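Local coordinates for protein short chain dehydrogenase (Mycobacterium smegmatis, PDB 3UCX) that probably acts as an oxidoreductase of the short-chain dehydrogenase family, built on a Rossmann-type fold, with its substrate not established, at residues V188-F202 / R228-L240. Sequence-based numbering, arbitrary orientation.
Sequences VLPGYIWGGTLKSYF and RLPTEDEVASAIL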
# COMPACT_ATOMS: atom_id res chain seq x y z
N VAL A 188 -8.40 -3.61 13.25
CA VAL A 188 -8.08 -5.04 13.11
C VAL A 188 -8.92 -5.57 11.92
O VAL A 188 -10.14 -5.31 11.83
CB VAL A 188 -8.33 -5.83 14.40
CG1 VAL A 188 -8.20 -7.35 14.17
CG2 VAL A 188 -7.41 -5.36 15.54
N LEU A 189 -8.24 -6.22 10.97
CA LEU A 189 -8.83 -6.62 9.68
C LEU A 189 -8.84 -8.14 9.57
O LEU A 189 -7.89 -8.74 9.08
CB LEU A 189 -8.03 -6.05 8.52
CG LEU A 189 -8.23 -4.57 8.19
CD1 LEU A 189 -7.93 -3.71 9.42
CD2 LEU A 189 -7.35 -4.19 7.00
N PRO A 190 -9.92 -8.76 10.02
CA PRO A 190 -10.03 -10.21 9.84
C PRO A 190 -10.65 -10.58 8.50
O PRO A 190 -11.43 -9.79 7.93
CB PRO A 190 -10.96 -10.61 10.98
CG PRO A 190 -11.88 -9.43 11.11
CD PRO A 190 -11.04 -8.21 10.80
N GLY A 191 -10.32 -11.77 8.01
CA GLY A 191 -11.12 -12.39 6.96
C GLY A 191 -12.25 -13.17 7.60
O GLY A 191 -12.89 -12.69 8.54
N TYR A 192 -12.48 -14.39 7.11
CA TYR A 192 -13.41 -15.30 7.76
C TYR A 192 -12.93 -15.58 9.16
O TYR A 192 -11.73 -15.66 9.41
CB TYR A 192 -13.46 -16.63 7.02
CG TYR A 192 -14.27 -16.63 5.77
CD1 TYR A 192 -15.66 -16.50 5.83
CD2 TYR A 192 -13.68 -16.80 4.54
CE1 TYR A 192 -16.43 -16.53 4.67
CE2 TYR A 192 -14.43 -16.81 3.38
CZ TYR A 192 -15.80 -16.68 3.46
OH TYR A 192 -16.53 -16.72 2.29
N ILE A 193 -13.87 -15.74 10.08
CA ILE A 193 -13.53 -15.99 11.45
C ILE A 193 -14.21 -17.28 11.91
O ILE A 193 -15.42 -17.33 12.02
CB ILE A 193 -13.94 -14.84 12.38
CG1 ILE A 193 -13.40 -13.48 11.88
CG2 ILE A 193 -13.39 -15.10 13.78
CD1 ILE A 193 -13.82 -12.30 12.75
N TRP A 194 -13.40 -18.28 12.22
CA TRP A 194 -13.92 -19.60 12.54
C TRP A 194 -14.43 -19.68 13.94
O TRP A 194 -13.76 -19.27 14.89
CB TRP A 194 -12.86 -20.68 12.30
CG TRP A 194 -13.36 -22.08 12.48
CD1 TRP A 194 -12.97 -23.01 13.44
CD2 TRP A 194 -14.37 -22.77 11.67
NE1 TRP A 194 -13.66 -24.20 13.29
CE2 TRP A 194 -14.50 -24.12 12.23
CE3 TRP A 194 -15.14 -22.42 10.57
CZ2 TRP A 194 -15.39 -25.05 11.70
CZ3 TRP A 194 -16.03 -23.37 10.04
CH2 TRP A 194 -16.15 -24.65 10.60
N GLY A 195 -15.62 -20.25 14.05
CA GLY A 195 -16.28 -20.52 15.30
C GLY A 195 -17.64 -21.13 15.01
O GLY A 195 -17.92 -21.52 13.87
N GLY A 196 -18.48 -21.19 16.03
CA GLY A 196 -19.79 -21.85 15.91
C GLY A 196 -20.65 -21.20 14.85
O GLY A 196 -21.28 -21.89 14.05
N THR A 197 -20.65 -19.87 14.80
CA THR A 197 -21.46 -19.14 13.82
C THR A 197 -21.05 -19.40 12.36
O THR A 197 -21.91 -19.67 11.50
CB THR A 197 -21.43 -17.63 14.07
OG1 THR A 197 -21.91 -17.35 15.39
CG2 THR A 197 -22.27 -16.87 13.05
N LEU A 198 -19.76 -19.30 12.07
CA LEU A 198 -19.29 -19.56 10.71
C LEU A 198 -19.46 -21.03 10.32
O LEU A 198 -19.76 -21.33 9.18
CB LEU A 198 -17.82 -19.15 10.55
CG LEU A 198 -17.31 -19.25 9.10
CD1 LEU A 198 -18.12 -18.35 8.15
CD2 LEU A 198 -15.82 -18.91 9.03
N LYS A 199 -19.29 -21.93 11.27
CA LYS A 199 -19.52 -23.35 11.02
C LYS A 199 -20.96 -23.62 10.56
O LYS A 199 -21.16 -24.33 9.56
CB LYS A 199 -19.19 -24.19 12.24
CG LYS A 199 -19.42 -25.68 12.00
CD LYS A 199 -18.73 -26.54 13.04
CE LYS A 199 -19.10 -28.00 12.86
NZ LYS A 199 -17.96 -28.88 13.28
N SER A 200 -21.95 -23.03 11.24
CA SER A 200 -23.37 -23.23 10.84
C SER A 200 -23.60 -22.71 9.45
O SER A 200 -24.39 -23.26 8.68
CB SER A 200 -24.35 -22.50 11.77
OG SER A 200 -24.10 -22.81 13.11
N TYR A 201 -22.93 -21.61 9.14
CA TYR A 201 -23.03 -21.02 7.83
C TYR A 201 -22.42 -21.92 6.77
O TYR A 201 -23.02 -22.14 5.71
CB TYR A 201 -22.34 -19.66 7.82
CG TYR A 201 -22.33 -19.05 6.46
CD1 TYR A 201 -23.50 -18.62 5.87
CD2 TYR A 201 -21.14 -18.91 5.76
CE1 TYR A 201 -23.49 -18.05 4.61
CE2 TYR A 201 -21.12 -18.34 4.51
CZ TYR A 201 -22.30 -17.91 3.94
OH TYR A 201 -22.26 -17.36 2.69
N PHE A 202 -21.24 -22.47 7.05
CA PHE A 202 -20.63 -23.41 6.11
C PHE A 202 -21.50 -24.68 5.95
O PHE A 202 -21.57 -25.26 4.86
CB PHE A 202 -19.20 -23.76 6.52
CG PHE A 202 -18.18 -22.68 6.22
CD1 PHE A 202 -18.52 -21.48 5.59
CD2 PHE A 202 -16.84 -22.89 6.53
CE1 PHE A 202 -17.56 -20.51 5.31
CE2 PHE A 202 -15.89 -21.92 6.27
CZ PHE A 202 -16.24 -20.74 5.65
N ARG A 228 -5.37 -22.44 7.29
CA ARG A 228 -6.43 -22.47 8.29
C ARG A 228 -7.02 -21.08 8.38
O ARG A 228 -6.37 -20.10 8.04
CB ARG A 228 -5.92 -22.90 9.67
CG ARG A 228 -4.68 -22.20 10.20
CD ARG A 228 -4.24 -22.78 11.53
NE ARG A 228 -2.92 -22.28 12.00
CZ ARG A 228 -2.75 -21.19 12.76
NH1 ARG A 228 -3.78 -20.45 13.13
NH2 ARG A 228 -1.53 -20.83 13.17
N LEU A 229 -8.27 -21.01 8.82
CA LEU A 229 -8.92 -19.72 9.05
C LEU A 229 -8.59 -19.29 10.48
O LEU A 229 -8.49 -20.13 11.38
CB LEU A 229 -10.44 -19.87 8.89
CG LEU A 229 -10.96 -20.25 7.50
CD1 LEU A 229 -12.48 -20.30 7.54
CD2 LEU A 229 -10.50 -19.24 6.45
N PRO A 230 -8.42 -17.97 10.70
CA PRO A 230 -8.28 -17.52 12.07
C PRO A 230 -9.56 -17.78 12.86
O PRO A 230 -10.65 -17.77 12.30
CB PRO A 230 -8.00 -16.02 11.94
CG PRO A 230 -8.63 -15.64 10.68
CD PRO A 230 -8.49 -16.84 9.76
N THR A 231 -9.39 -18.06 14.15
CA THR A 231 -10.50 -18.32 15.06
C THR A 231 -10.97 -17.03 15.72
O THR A 231 -10.27 -16.03 15.69
CB THR A 231 -10.09 -19.26 16.18
OG1 THR A 231 -9.12 -18.60 17.01
CG2 THR A 231 -9.52 -20.61 15.62
N GLU A 232 -12.16 -17.09 16.31
CA GLU A 232 -12.68 -15.95 17.06
C GLU A 232 -11.68 -15.53 18.12
O GLU A 232 -11.42 -14.32 18.29
CB GLU A 232 -14.04 -16.29 17.68
CG GLU A 232 -15.13 -16.44 16.64
CD GLU A 232 -16.50 -16.74 17.23
OE1 GLU A 232 -16.72 -16.46 18.44
OE2 GLU A 232 -17.36 -17.22 16.47
N ASP A 233 -11.10 -16.50 18.83
CA ASP A 233 -10.08 -16.16 19.82
C ASP A 233 -8.87 -15.46 19.20
O ASP A 233 -8.31 -14.55 19.80
CB ASP A 233 -9.63 -17.37 20.65
CG ASP A 233 -10.53 -17.61 21.87
OD1 ASP A 233 -10.92 -16.66 22.59
OD2 ASP A 233 -10.85 -18.78 22.13
N GLU A 234 -8.43 -15.89 18.02
CA GLU A 234 -7.23 -15.30 17.42
C GLU A 234 -7.48 -13.85 17.01
O GLU A 234 -6.59 -13.00 17.12
CB GLU A 234 -6.72 -16.14 16.23
CG GLU A 234 -5.98 -17.40 16.69
CD GLU A 234 -5.69 -18.42 15.59
OE1 GLU A 234 -6.46 -18.50 14.63
OE2 GLU A 234 -4.69 -19.15 15.71
N VAL A 235 -8.68 -13.57 16.52
CA VAL A 235 -9.01 -12.20 16.13
C VAL A 235 -9.17 -11.36 17.40
O VAL A 235 -8.66 -10.22 17.49
CB VAL A 235 -10.27 -12.15 15.24
CG1 VAL A 235 -10.66 -10.69 14.93
CG2 VAL A 235 -10.04 -12.98 13.98
N ALA A 236 -9.86 -11.92 18.40
CA ALA A 236 -9.98 -11.28 19.70
C ALA A 236 -8.62 -10.93 20.33
O ALA A 236 -8.45 -9.83 20.91
CB ALA A 236 -10.80 -12.15 20.66
N SER A 237 -7.67 -11.85 20.26
CA SER A 237 -6.33 -11.57 20.79
C SER A 237 -5.69 -10.31 20.16
O SER A 237 -5.04 -9.52 20.85
CB SER A 237 -5.39 -12.75 20.56
OG SER A 237 -5.77 -13.87 21.37
N ALA A 238 -5.82 -10.17 18.85
CA ALA A 238 -5.30 -8.99 18.13
C ALA A 238 -5.98 -7.70 18.62
O ALA A 238 -5.32 -6.68 18.81
CB ALA A 238 -5.53 -9.15 16.63
N ILE A 239 -7.29 -7.76 18.82
CA ILE A 239 -8.07 -6.61 19.29
C ILE A 239 -7.66 -6.25 20.72
O ILE A 239 -7.44 -5.08 21.04
CB ILE A 239 -9.58 -6.89 19.21
CG1 ILE A 239 -10.01 -7.00 17.76
CG2 ILE A 239 -10.39 -5.81 19.93
CD1 ILE A 239 -11.37 -7.64 17.58
N LEU A 240 -7.55 -7.25 21.58
CA LEU A 240 -7.07 -7.03 22.95
C LEU A 240 -5.69 -6.39 23.00
O LEU A 240 -5.47 -5.45 23.78
CB LEU A 240 -7.08 -8.33 23.76
CG LEU A 240 -8.38 -8.60 24.52
CD1 LEU A 240 -9.59 -8.70 23.59
CD2 LEU A 240 -8.19 -9.89 25.30
O HOH W 1 -17.68 -17.81 13.70
O HOH W 2 -19.77 -18.17 16.93
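Leu229 CD1 comes up to the edge of the Phe202 ring, 4.0 Å from CE2, while Leu198 CG lies over one face of that ring, near its rim. Phe202 CZ in turn sits above one face of the Tyr192 ring, displaced from its centre, so these residues of 188-202 also pack among themselves around Leu229. The same Leu229 methyl touches Tyr192 CB (3.8 Å) and Leu198 CD2, so one branch joins three side chains. Beside it the backbones form a single bridge: Trp194 N donates to Pro230 O (2.8 Å), almost straight at 177° and in the carbonyl plane, and Glu232 N donates to Trp194 O (3.1 Å), more bent at 145°. Ile193 holds CG2 anti to its backbone nitrogen, which lays this methyl on the first turn of helix 232-243, 3.4 Å from Glu232 N. Residues 232-240 run nearly antiparallel to 188-190, the end of a Rossmann-sheet strand, with Val235 against Pro190 CB and Ile239 CG1 against Val188 CG2 (3.8 Å). Glu232 OE2 accepts from two waters, one bridging to Ile193 O and Leu198 N, the other to Thr197 N; OE1 is hydrogen-bonded to Thr26 OG1. Facing the first turn of helix 196-208 through water, this carboxylate would probably be stabilised as the anion by the helix dipole.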